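Local coordinates for putative uncharacterized protein (Ustilago maydis, PDB 4GNX), which is probably the smallest subunit of replication protein A, a complex of three protein chains that binds single-stranded DNA, at residues Q19-V24 / S72-N77; L35-S40 / V61-K66; H28-N33 / S53-S58. All blocks are in the same frame, centred on the assembly; numbering follows the deposited sequence.

Interaction 1: Q19-V24 / S72-N77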
ATOM      1  N   GLN A  19      24.256  13.899 -22.156  1.00 40.87           N
ATOM      2  CA  GLN A  19      22.850  13.553 -22.301  1.00 39.85           C
ATOM      3  C   GLN A  19      21.978  14.365 -21.368  1.00 36.81           C
ATOM      4  O   GLN A  19      22.438  14.891 -20.350  1.00 35.74           O
ATOM      5  CB  GLN A  19      22.623  12.077 -22.025  1.00 40.48           C
ATOM      6  CG  GLN A  19      23.495  11.136 -22.818  1.00 44.53           C
ATOM      7  CD  GLN A  19      22.798  10.677 -24.061  1.00 48.52           C
ATOM      8  OE1 GLN A  19      22.863  11.337 -25.112  1.00 53.15           O
ATOM      9  NE2 GLN A  19      22.128   9.531 -23.963  1.00 47.97           N
ATOM     10  N   THR A  20      20.711  14.459 -21.731  1.00 36.44           N
ATOM     11  CA  THR A  20      19.773  15.253 -20.983  1.00 35.04           C
ATOM     12  C   THR A  20      19.199  14.405 -19.891  1.00 32.95           C
ATOM     13  O   THR A  20      18.614  13.366 -20.169  1.00 34.08           O
ATOM     14  CB  THR A  20      18.646  15.729 -21.886  1.00 35.97           C
ATOM     15  OG1 THR A  20      19.188  16.666 -22.820  1.00 38.62           O
ATOM     16  CG2 THR A  20      17.584  16.409 -21.069  1.00 34.53           C
ATOM     17  N   VAL A  21      19.376  14.832 -18.652  1.00 30.97           N
ATOM     18  CA  VAL A  21      18.789  14.098 -17.552  1.00 29.82           C
ATOM     19  C   VAL A  21      17.766  14.924 -16.771  1.00 29.97           C
ATOM     20  O   VAL A  21      17.504  16.105 -17.075  1.00 31.50           O
ATOM     21  CB  VAL A  21      19.862  13.591 -16.584  1.00 29.38           C
ATOM     22  CG1 VAL A  21      20.844  12.667 -17.295  1.00 30.31           C
ATOM     23  CG2 VAL A  21      20.557  14.765 -15.916  1.00 29.41           C
ATOM     24  N   ARG A  22      17.201  14.294 -15.751  1.00 28.51           N
ATOM     25  CA  ARG A  22      16.274  14.953 -14.864  1.00 27.81           C
ATOM     26  C   ARG A  22      16.721  14.630 -13.459  1.00 26.75           C
ATOM     27  O   ARG A  22      17.025  13.483 -13.164  1.00 27.17           O
ATOM     28  CB  ARG A  22      14.887  14.411 -15.118  1.00 27.90           C
ATOM     29  CG  ARG A  22      13.794  15.144 -14.379  1.00 29.90           C
ATOM     30  CD  ARG A  22      12.463  14.978 -15.114  1.00 31.46           C
ATOM     31  NE  ARG A  22      12.397  15.855 -16.281  1.00 32.42           N
ATOM     32  CZ  ARG A  22      11.475  15.770 -17.228  1.00 34.02           C
ATOM     33  NH1 ARG A  22      10.538  14.846 -17.143  1.00 34.27           N
ATOM     34  NH2 ARG A  22      11.492  16.603 -18.265  1.00 36.60           N
ATOM     35  N   ILE A  23      16.791  15.633 -12.594  1.00 26.82           N
ATOM     36  CA  ILE A  23      17.305  15.421 -11.230  1.00 26.70           C
ATOM     37  C   ILE A  23      16.602  16.322 -10.208  1.00 27.04           C
ATOM     38  O   ILE A  23      16.308  17.496 -10.503  1.00 28.77           O
ATOM     39  CB  ILE A  23      18.851  15.537 -11.166  1.00 27.57           C
ATOM     40  CG1 ILE A  23      19.345  15.450  -9.737  1.00 29.87           C
ATOM     41  CG2 ILE A  23      19.333  16.864 -11.696  1.00 28.92           C
ATOM     42  CD1 ILE A  23      20.728  14.848  -9.601  1.00 31.78           C
ATOM     43  N   VAL A  24      16.328  15.759  -9.028  1.00 26.03           N
ATOM     44  CA  VAL A  24      15.624  16.460  -7.957  1.00 27.24           C
ATOM     45  C   VAL A  24      16.523  16.664  -6.752  1.00 28.51           C
ATOM     46  O   VAL A  24      17.260  15.771  -6.350  1.00 29.15           O
ATOM     47  CB  VAL A  24      14.380  15.683  -7.471  1.00 27.53           C
ATOM     48  CG1 VAL A  24      13.620  16.495  -6.429  1.00 29.60           C
ATOM     49  CG2 VAL A  24      13.441  15.359  -8.626  1.00 26.87           C
ATOM     50  N   SER A  72      30.532  16.309 -12.612  1.00 81.68           N
ATOM     51  CA  SER A  72      29.132  16.408 -12.191  1.00 75.02           C
ATOM     52  C   SER A  72      28.622  17.868 -12.198  1.00 72.60           C
ATOM     53  O   SER A  72      28.172  18.407 -11.169  1.00 71.64           O
ATOM     54  CB  SER A  72      28.949  15.742 -10.819  1.00 73.78           C
ATOM     55  OG  SER A  72      29.632  16.449  -9.808  1.00 77.46           O
ATOM     56  N   SER A  73      28.729  18.493 -13.371  1.00 70.52           N
ATOM     57  CA  SER A  73      28.272  19.862 -13.611  1.00 66.30           C
ATOM     58  C   SER A  73      27.121  19.703 -14.582  1.00 60.80           C
ATOM     59  O   SER A  73      26.785  18.578 -14.959  1.00 58.15           O
ATOM     60  CB  SER A  73      29.401  20.735 -14.203  1.00 71.88           C
ATOM     61  OG  SER A  73      29.297  22.120 -13.852  1.00 72.08           O
ATOM     62  N   PHE A  74      26.527  20.812 -15.017  1.00 59.60           N
ATOM     63  CA  PHE A  74      25.178  20.731 -15.538  1.00 53.32           C
ATOM     64  C   PHE A  74      24.576  21.955 -16.197  1.00 49.93           C
ATOM     65  O   PHE A  74      24.421  22.970 -15.532  1.00 50.21           O
ATOM     66  CB  PHE A  74      24.344  20.520 -14.341  1.00 54.77           C
ATOM     67  CG  PHE A  74      23.486  19.371 -14.456  1.00 56.39           C
ATOM     68  CD1 PHE A  74      23.830  18.199 -13.816  1.00 56.20           C
ATOM     69  CD2 PHE A  74      22.343  19.449 -15.219  1.00 58.88           C
ATOM     70  CE1 PHE A  74      23.023  17.100 -13.908  1.00 58.18           C
ATOM     71  CE2 PHE A  74      21.526  18.353 -15.328  1.00 62.31           C
ATOM     72  CZ  PHE A  74      21.864  17.176 -14.665  1.00 61.70           C
ATOM     73  N   GLN A  75      24.169  21.853 -17.461  1.00 46.37           N
ATOM     74  CA  GLN A  75      23.577  23.006 -18.137  1.00 45.68           C
ATOM     75  C   GLN A  75      22.060  22.878 -18.051  1.00 42.33           C
ATOM     76  O   GLN A  75      21.480  22.086 -18.779  1.00 41.05           O
ATOM     77  CB  GLN A  75      24.096  23.164 -19.595  1.00 48.21           C
ATOM     78  CG  GLN A  75      23.667  24.443 -20.342  1.00 51.57           C
ATOM     79  CD  GLN A  75      24.670  24.966 -21.402  1.00 57.37           C
ATOM     80  OE1 GLN A  75      25.541  24.231 -21.897  1.00 60.01           O
ATOM     81  NE2 GLN A  75      24.540  26.260 -21.757  1.00 58.80           N
ATOM     82  N   ALA A  76      21.433  23.652 -17.156  1.00 40.55           N
ATOM     83  CA  ALA A  76      19.976  23.628 -16.998  1.00 39.52           C
ATOM     84  C   ALA A  76      19.260  24.031 -18.276  1.00 40.24           C
ATOM     85  O   ALA A  76      19.571  25.059 -18.854  1.00 42.11           O
ATOM     86  CB  ALA A  76      19.527  24.519 -15.835  1.00 40.87           C
ATOM     87  N   ASN A  77      18.306  23.204 -18.703  1.00 39.54           N
ATOM     88  CA  ASN A  77      17.399  23.540 -19.793  1.00 41.57           C
ATOM     89  C   ASN A  77      16.134  24.138 -19.168  1.00 43.38           C
ATOM     90  O   ASN A  77      15.799  25.298 -19.412  1.00 44.69           O
ATOM     91  CB  ASN A  77      17.103  22.314 -20.689  1.00 40.31           C
ATOM     92  CG  ASN A  77      18.313  21.880 -21.566  1.00 41.66           C
ATOM     93  OD1 ASN A  77      19.151  22.701 -21.979  1.00 43.56           O
ATOM     94  ND2 ASN A  77      18.384  20.584 -21.880  1.00 39.96           N
TER
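Phe74 reaches Val21 and Ile23 with the far end of its ring. CB leaves the backbone pointing neither toward 19-24 nor away from it, and the ring closes the distance. The ring's far atoms, CE1, CE2 and CZ, do the touching. Val21 CG2 lies at the ring edge, near its plane, at a modelled spacing too close to be reliable. CZ also meets Ile23 CG2, at 3.9 Å, and this second methyl stands oblique to the ring. Ile23 holds CG1 anti to the backbone N (chi1 174°), which leaves CG2 to face Phe74. Val45, Ile47 and Leu13 also pack on Phe74. At the margin, Thr20 OG1 and Asn77 ND2 approach to 4.1 Å, too far for a hydrogen bond, and their side chains cross at about a right angle. No hydrogen bond joins the segments, because strand 60-68 lies between strands 20-31 and 73-81 and pairs with both. An aromatic ring spanning from one strand to the next but one is a core contact of the curled OB-fold barrel.

Interaction 2: L35-S40 / V61-K66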
ATOM      1  N   LEU A  35      23.736  26.912  -9.096  1.00 49.40           N
ATOM      2  CA  LEU A  35      22.948  26.378  -8.007  1.00 49.75           C
ATOM      3  C   LEU A  35      23.671  25.184  -7.433  1.00 50.00           C
ATOM      4  O   LEU A  35      24.166  24.335  -8.183  1.00 49.66           O
ATOM      5  CB  LEU A  35      21.600  25.910  -8.546  1.00 48.25           C
ATOM      6  CG  LEU A  35      20.792  24.958  -7.672  1.00 47.33           C
ATOM      7  CD1 LEU A  35      20.227  25.705  -6.480  1.00 50.33           C
ATOM      8  CD2 LEU A  35      19.669  24.313  -8.461  1.00 45.70           C
ATOM      9  N   LEU A  36      23.729  25.104  -6.110  1.00 51.55           N
ATOM     10  CA  LEU A  36      24.197  23.883  -5.478  1.00 52.88           C
ATOM     11  C   LEU A  36      23.026  23.084  -4.910  1.00 53.48           C
ATOM     12  O   LEU A  36      22.242  23.579  -4.088  1.00 55.23           O
ATOM     13  CB  LEU A  36      25.253  24.153  -4.413  1.00 56.42           C
ATOM     14  CG  LEU A  36      26.111  22.929  -4.065  1.00 57.34           C
ATOM     15  CD1 LEU A  36      26.802  22.356  -5.293  1.00 56.07           C
ATOM     16  CD2 LEU A  36      27.139  23.295  -3.011  1.00 62.02           C
ATOM     17  N   MET A  37      22.931  21.837  -5.357  1.00 51.82           N
ATOM     18  CA  MET A  37      21.809  20.981  -5.038  1.00 49.31           C
ATOM     19  C   MET A  37      22.228  19.691  -4.316  1.00 48.79           C
ATOM     20  O   MET A  37      23.225  19.058  -4.680  1.00 47.93           O
ATOM     21  CB  MET A  37      21.105  20.644  -6.336  1.00 47.88           C
ATOM     22  CG  MET A  37      19.850  19.832  -6.156  1.00 49.96           C
ATOM     23  SD  MET A  37      19.244  19.159  -7.711  1.00 52.82           S
ATOM     24  CE  MET A  37      18.827  20.685  -8.561  1.00 51.48           C
ATOM     25  N   GLN A  38      21.466  19.316  -3.287  1.00 48.89           N
ATOM     26  CA  GLN A  38      21.619  18.016  -2.640  1.00 49.01           C
ATOM     27  C   GLN A  38      20.619  17.005  -3.223  1.00 45.29           C
ATOM     28  O   GLN A  38      19.432  17.288  -3.317  1.00 43.09           O
ATOM     29  CB  GLN A  38      21.484  18.151  -1.118  1.00 52.88           C
ATOM     30  CG  GLN A  38      21.332  16.831  -0.378  1.00 55.70           C
ATOM     31  CD  GLN A  38      21.842  16.877   1.045  1.00 62.41           C
ATOM     32  OE1 GLN A  38      21.851  17.931   1.685  1.00 67.09           O
ATOM     33  NE2 GLN A  38      22.279  15.730   1.550  1.00 64.38           N
ATOM     34  N   THR A  39      21.124  15.834  -3.608  1.00 45.52           N
ATOM     35  CA  THR A  39      20.328  14.779  -4.218  1.00 44.95           C
ATOM     36  C   THR A  39      19.880  13.724  -3.206  1.00 47.25           C
ATOM     37  O   THR A  39      20.473  13.617  -2.140  1.00 50.51           O
ATOM     38  CB  THR A  39      21.111  14.053  -5.323  1.00 43.90           C
ATOM     39  OG1 THR A  39      21.925  14.979  -6.016  1.00 43.51           O
ATOM     40  CG2 THR A  39      20.151  13.530  -6.326  1.00 46.46           C
ATOM     41  N   SER A  40      18.843  12.953  -3.560  1.00 45.53           N
ATOM     42  CA  SER A  40      18.415  11.768  -2.813  1.00 47.68           C
ATOM     43  C   SER A  40      19.589  10.860  -2.511  1.00 51.63           C
ATOM     44  O   SER A  40      19.622  10.167  -1.503  1.00 55.86           O
ATOM     45  CB  SER A  40      17.385  10.991  -3.626  1.00 46.09           C
ATOM     46  OG  SER A  40      17.903  10.607  -4.889  1.00 45.05           O
ATOM     47  N   VAL A  61      13.788  21.414  -5.944  1.00 35.97           N
ATOM     48  CA  VAL A  61      13.685  21.786  -7.330  1.00 35.18           C
ATOM     49  C   VAL A  61      13.871  20.569  -8.241  1.00 32.14           C
ATOM     50  O   VAL A  61      14.558  19.615  -7.860  1.00 31.22           O
ATOM     51  CB  VAL A  61      14.726  22.870  -7.607  1.00 36.41           C
ATOM     52  CG1 VAL A  61      16.125  22.273  -7.590  1.00 35.16           C
ATOM     53  CG2 VAL A  61      14.430  23.563  -8.913  1.00 37.48           C
ATOM     54  N   GLU A  62      13.230  20.569  -9.411  1.00 31.73           N
ATOM     55  CA  GLU A  62      13.483  19.513 -10.418  1.00 30.14           C
ATOM     56  C   GLU A  62      14.091  20.122 -11.657  1.00 29.22           C
ATOM     57  O   GLU A  62      13.463  20.948 -12.321  1.00 30.11           O
ATOM     58  CB  GLU A  62      12.220  18.718 -10.803  1.00 30.64           C
ATOM     59  CG  GLU A  62      12.514  17.534 -11.722  1.00 30.27           C
ATOM     60  CD  GLU A  62      11.264  16.915 -12.352  1.00 33.09           C
ATOM     61  OE1 GLU A  62      10.830  17.381 -13.439  1.00 34.86           O
ATOM     62  OE2 GLU A  62      10.704  15.937 -11.785  1.00 33.74           O
ATOM     63  N   VAL A  63      15.313  19.708 -11.973  1.00 28.03           N
ATOM     64  CA  VAL A  63      16.006  20.277 -13.139  1.00 28.80           C
ATOM     65  C   VAL A  63      16.032  19.307 -14.285  1.00 27.71           C
ATOM     66  O   VAL A  63      16.386  18.141 -14.089  1.00 26.88           O
ATOM     67  CB  VAL A  63      17.468  20.611 -12.840  1.00 28.46           C
ATOM     68  CG1 VAL A  63      18.148  21.079 -14.115  1.00 28.85           C
ATOM     69  CG2 VAL A  63      17.549  21.633 -11.724  1.00 29.60           C
ATOM     70  N   THR A  64      15.654  19.776 -15.465  1.00 28.32           N
ATOM     71  CA  THR A  64      15.963  19.033 -16.666  1.00 29.30           C
ATOM     72  C   THR A  64      17.198  19.702 -17.227  1.00 31.13           C
ATOM     73  O   THR A  64      17.204  20.912 -17.486  1.00 33.48           O
ATOM     74  CB  THR A  64      14.807  18.995 -17.695  1.00 30.57           C
ATOM     75  OG1 THR A  64      13.638  18.410 -17.107  1.00 30.17           O
ATOM     76  CG2 THR A  64      15.174  18.140 -18.867  1.00 30.73           C
ATOM     77  N   GLY A  65      18.261  18.926 -17.383  1.00 30.77           N
ATOM     78  CA  GLY A  65      19.514  19.503 -17.834  1.00 33.34           C
ATOM     79  C   GLY A  65      20.407  18.525 -18.535  1.00 34.68           C
ATOM     80  O   GLY A  65      20.157  17.321 -18.529  1.00 34.99           O
ATOM     81  N   LYS A  66      21.458  19.050 -19.134  1.00 36.53           N
ATOM     82  CA  LYS A  66      22.387  18.247 -19.891  1.00 38.75           C
ATOM     83  C   LYS A  66      23.668  18.115 -19.077  1.00 40.81           C
ATOM     84  O   LYS A  66      24.222  19.124 -18.613  1.00 41.76           O
ATOM     85  CB  LYS A  66      22.610  18.912 -21.241  1.00 41.36           C
ATOM     86  CG  LYS A  66      23.992  18.813 -21.850  1.00 44.25           C
ATOM     87  CD  LYS A  66      23.964  18.052 -23.157  1.00 46.61           C
ATOM     88  CE  LYS A  66      25.151  18.446 -24.016  1.00 50.98           C
ATOM     89  NZ  LYS A  66      24.768  19.510 -24.974  1.00 54.22           N
TER
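Met37 rests its terminal methyl against Val61 and Val63. All contacts across the two segments are apolar: Met37 CE sits 3.3 Å from Val61 CG1 and 3.5 Å from Val63 CG2, so one methyl meets alternate residues of the same strand, both of which point toward 35-40. Met37 runs out extended, with CG anti to the backbone N (chi1 -176°), and turns only at its last torsion (chi3 -65°), which swings CE off the line of the chain. Leu35, two residues earlier on the same strand face, meets Val61 tip to tip through CD2, 4.2 Å from Val61 CG1. That Val61 methyl therefore serves both partners, while of 35-40 Val63 meets Met37 only. Other apolar neighbours continue the layer: Ile47 packs on Leu35 and Met37, Ile79 on Val61, and Ala76 on Val63.

Hydrogen bonding between the segments is absent: the two axes come no nearer than 9.6 Å, with their directions 107° from parallel. Strand 34-39 instead pairs through its backbone with 20-31 and 44-48, as Met37 does with Val45.

Polar groups of 61-66 are used on the other face of the strand. Glu62, pointing away from 35-40, is hydrogen-bonded to Tyr90 and Tyr117 of a neighbouring subunit, and Thr64 to Arg22. Strand 60-68 thus turns valines inward and a subunit-binding carboxylate outward. Apolar side chains from steeply crossing strands meeting in the middle are characteristic of the core of an OB-fold barrel.

Interaction 3: H28-N33 / S53-S58; sequences HKVTGN and SDVSSS
Val30 leans over the short 3-10 turn at Val55 and Ser56, with one methyl doing all the touching. Its CG2 lies 4.2 Å from Val55 CG1 and 4.1 Å from Ser56 CA, so it rests partly on a side chain and partly on backbone. The two valines meet at a slant, each side chain leaving its backbone toward the other segment. Both place CG1 anti to the backbone N, yet opposite branches meet: CG2 of Val30 and CG1 of Val55. Leu35 packs on both valines, and Ile79 on Val55, continuing the apolar layer inward.

The turn that carries Val55 is held from within. Asp54 O accepts from Ser57 N and, at 3.2 Å, from Ser57 OG, which approaches in the carbonyl plane at a C=O to donor angle of 157°. Ser58 OG donates to Val55 O at 3.1 Å, in the carbonyl plane and on a lone pair (126°), beside a weak bond from Ser58 N. Earlier on the strand of Val30, His28 and Lys29 both face Leu36 in a classic beta bulge. A compact turn between strands 44-48 and 60-68, packed against the barrel end, occupies the place where many OB folds have a helix.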
ATOM      1  N   HIS A  28      20.737  24.103  -1.669  1.00 58.97           N
ATOM      2  CA  HIS A  28      21.701  24.371  -0.604  1.00 63.33           C
ATOM      3  C   HIS A  28      22.102  25.817  -0.643  1.00 64.40           C
ATOM      4  O   HIS A  28      21.936  26.551   0.325  1.00 68.23           O
ATOM      5  CB  HIS A  28      22.919  23.465  -0.771  1.00 65.57           C
ATOM      6  CG  HIS A  28      23.492  22.964   0.532  1.00 72.05           C
ATOM      7  ND1 HIS A  28      24.348  23.698   1.280  1.00 76.60           N
ATOM      8  CD2 HIS A  28      23.302  21.757   1.211  1.00 74.27           C
ATOM      9  CE1 HIS A  28      24.684  23.003   2.383  1.00 81.32           C
ATOM     10  NE2 HIS A  28      24.043  21.815   2.341  1.00 80.42           N
ATOM     11  N   LYS A  29      22.617  26.240  -1.789  1.00 62.08           N
ATOM     12  CA  LYS A  29      23.084  27.599  -1.978  1.00 64.55           C
ATOM     13  C   LYS A  29      22.803  28.033  -3.422  1.00 60.73           C
ATOM     14  O   LYS A  29      22.659  27.193  -4.313  1.00 58.09           O
ATOM     15  CB  LYS A  29      24.579  27.687  -1.649  1.00 67.81           C
ATOM     16  CG  LYS A  29      25.112  29.101  -1.579  1.00 73.34           C
ATOM     17  CD  LYS A  29      26.425  29.181  -0.818  1.00 79.83           C
ATOM     18  CE  LYS A  29      27.613  28.719  -1.650  1.00 80.25           C
ATOM     19  NZ  LYS A  29      28.814  28.488  -0.799  1.00 85.15           N
ATOM     20  N   VAL A  30      22.678  29.338  -3.641  1.00 60.53           N
ATOM     21  CA  VAL A  30      22.621  29.876  -4.990  1.00 58.09           C
ATOM     22  C   VAL A  30      23.660  30.986  -5.116  1.00 60.83           C
ATOM     23  O   VAL A  30      23.602  31.987  -4.401  1.00 64.69           O
ATOM     24  CB  VAL A  30      21.221  30.397  -5.369  1.00 57.57           C
ATOM     25  CG1 VAL A  30      21.213  30.923  -6.796  1.00 56.87           C
ATOM     26  CG2 VAL A  30      20.178  29.307  -5.225  1.00 54.94           C
ATOM     27  N   THR A  31      24.621  30.786  -6.014  1.00 59.21           N
ATOM     28  CA  THR A  31      25.735  31.711  -6.187  1.00 61.41           C
ATOM     29  C   THR A  31      25.739  32.170  -7.633  1.00 60.47           C
ATOM     30  O   THR A  31      26.250  31.472  -8.520  1.00 59.08           O
ATOM     31  CB  THR A  31      27.072  31.054  -5.791  1.00 61.93           C
ATOM     32  OG1 THR A  31      27.033  30.714  -4.399  1.00 63.33           O
ATOM     33  CG2 THR A  31      28.229  31.984  -6.037  1.00 65.52           C
ATOM     34  N   GLY A  32      25.147  33.343  -7.853  1.00 61.87           N
ATOM     35  CA  GLY A  32      24.938  33.881  -9.190  1.00 61.87           C
ATOM     36  C   GLY A  32      24.024  32.984 -10.002  1.00 58.63           C
ATOM     37  O   GLY A  32      22.889  32.722  -9.617  1.00 57.14           O
ATOM     38  N   ASN A  33      24.528  32.504 -11.129  1.00 58.09           N
ATOM     39  CA  ASN A  33      23.794  31.569 -11.966  1.00 54.84           C
ATOM     40  C   ASN A  33      24.193  30.124 -11.705  1.00 50.94           C
ATOM     41  O   ASN A  33      23.904  29.254 -12.490  1.00 48.42           O
ATOM     42  CB  ASN A  33      23.984  31.924 -13.440  1.00 57.65           C
ATOM     43  CG  ASN A  33      23.340  33.251 -13.809  1.00 61.81           C
ATOM     44  OD1 ASN A  33      23.011  34.062 -12.934  1.00 64.55           O
ATOM     45  ND2 ASN A  33      23.154  33.481 -15.116  1.00 62.60           N
ATOM     46  N   SER A  53      15.716  32.673 -13.666  1.00 84.99           N
ATOM     47  CA  SER A  53      15.384  31.623 -12.703  1.00 83.23           C
ATOM     48  C   SER A  53      15.324  32.223 -11.300  1.00 89.38           C
ATOM     49  O   SER A  53      16.277  32.867 -10.864  1.00 90.24           O
ATOM     50  CB  SER A  53      16.399  30.486 -12.773  1.00 76.62           C
ATOM     51  OG  SER A  53      16.383  29.881 -14.058  1.00 73.95           O
ATOM     52  N   ASP A  54      14.190  32.044 -10.618  1.00 94.78           N
ATOM     53  CA  ASP A  54      14.015  32.547  -9.242  1.00 98.30           C
ATOM     54  C   ASP A  54      14.134  31.417  -8.214  1.00 93.34           C
ATOM     55  O   ASP A  54      13.488  31.438  -7.153  1.00 95.75           O
ATOM     56  CB  ASP A  54      12.705  33.350  -9.073  1.00106.90           C
ATOM     57  CG  ASP A  54      11.436  32.511  -9.310  1.00110.64           C
ATOM     58  OD1 ASP A  54      10.343  33.125  -9.411  1.00114.61           O
ATOM     59  OD2 ASP A  54      11.513  31.260  -9.391  1.00107.78           O
ATOM     60  N   VAL A  55      14.971  30.438  -8.560  1.00 84.96           N
ATOM     61  CA  VAL A  55      15.309  29.295  -7.712  1.00 81.12           C
ATOM     62  C   VAL A  55      15.614  29.706  -6.265  1.00 82.33           C
ATOM     63  O   VAL A  55      15.216  29.026  -5.325  1.00 82.71           O
ATOM     64  CB  VAL A  55      16.496  28.498  -8.318  1.00 80.21           C
ATOM     65  CG1 VAL A  55      17.043  27.477  -7.337  1.00 79.42           C
ATOM     66  CG2 VAL A  55      16.089  27.803  -9.610  1.00 77.47           C
ATOM     67  N   SER A  56      16.297  30.834  -6.092  1.00 84.81           N
ATOM     68  CA  SER A  56      16.631  31.351  -4.762  1.00 87.08           C
ATOM     69  C   SER A  56      15.515  31.164  -3.711  1.00 89.00           C
ATOM     70  O   SER A  56      15.791  30.749  -2.581  1.00 92.10           O
ATOM     71  CB  SER A  56      17.087  32.820  -4.840  1.00 89.57           C
ATOM     72  OG  SER A  56      16.268  33.578  -5.716  1.00 90.98           O
ATOM     73  N   SER A  57      14.267  31.437  -4.085  1.00 86.33           N
ATOM     74  CA  SER A  57      13.170  31.421  -3.120  1.00 86.11           C
ATOM     75  C   SER A  57      12.368  30.113  -3.133  1.00 80.75           C
ATOM     76  O   SER A  57      11.137  30.128  -3.000  1.00 83.11           O
ATOM     77  CB  SER A  57      12.264  32.638  -3.327  1.00 90.65           C
ATOM     78  OG  SER A  57      11.864  32.736  -4.681  1.00 90.07           O
ATOM     79  N   SER A  58      13.070  28.985  -3.265  1.00 72.60           N
ATOM     80  CA  SER A  58      12.415  27.668  -3.331  1.00 67.15           C
ATOM     81  C   SER A  58      13.262  26.523  -2.761  1.00 62.84           C
ATOM     82  O   SER A  58      14.483  26.535  -2.864  1.00 62.68           O
ATOM     83  CB  SER A  58      12.019  27.348  -4.768  1.00 63.50           C
ATOM     84  OG  SER A  58      13.102  26.798  -5.475  1.00 57.87           O
TER

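From the N terminus, the opening half of strand 20-31 waits longest for its partner: interaction 1 closes on 72-77, and the other two contacts fall inside that loop. Interaction 3 begins at 28-33, on the far half of the same strand, and closes at 53-58; interaction 2 begins just after it at 35-40 and closes at 61-66. These inner loops therefore cross. Interactions 1 and 2 touch through backbone pairing of 61-66, Gly65 O receiving Val21 N and Thr64 O probably receiving Asn77 N. Interactions 2 and 3 adjoin where Leu36 pairs with the bulge. Together they tie four barrel strands and the turn at one end into one fold.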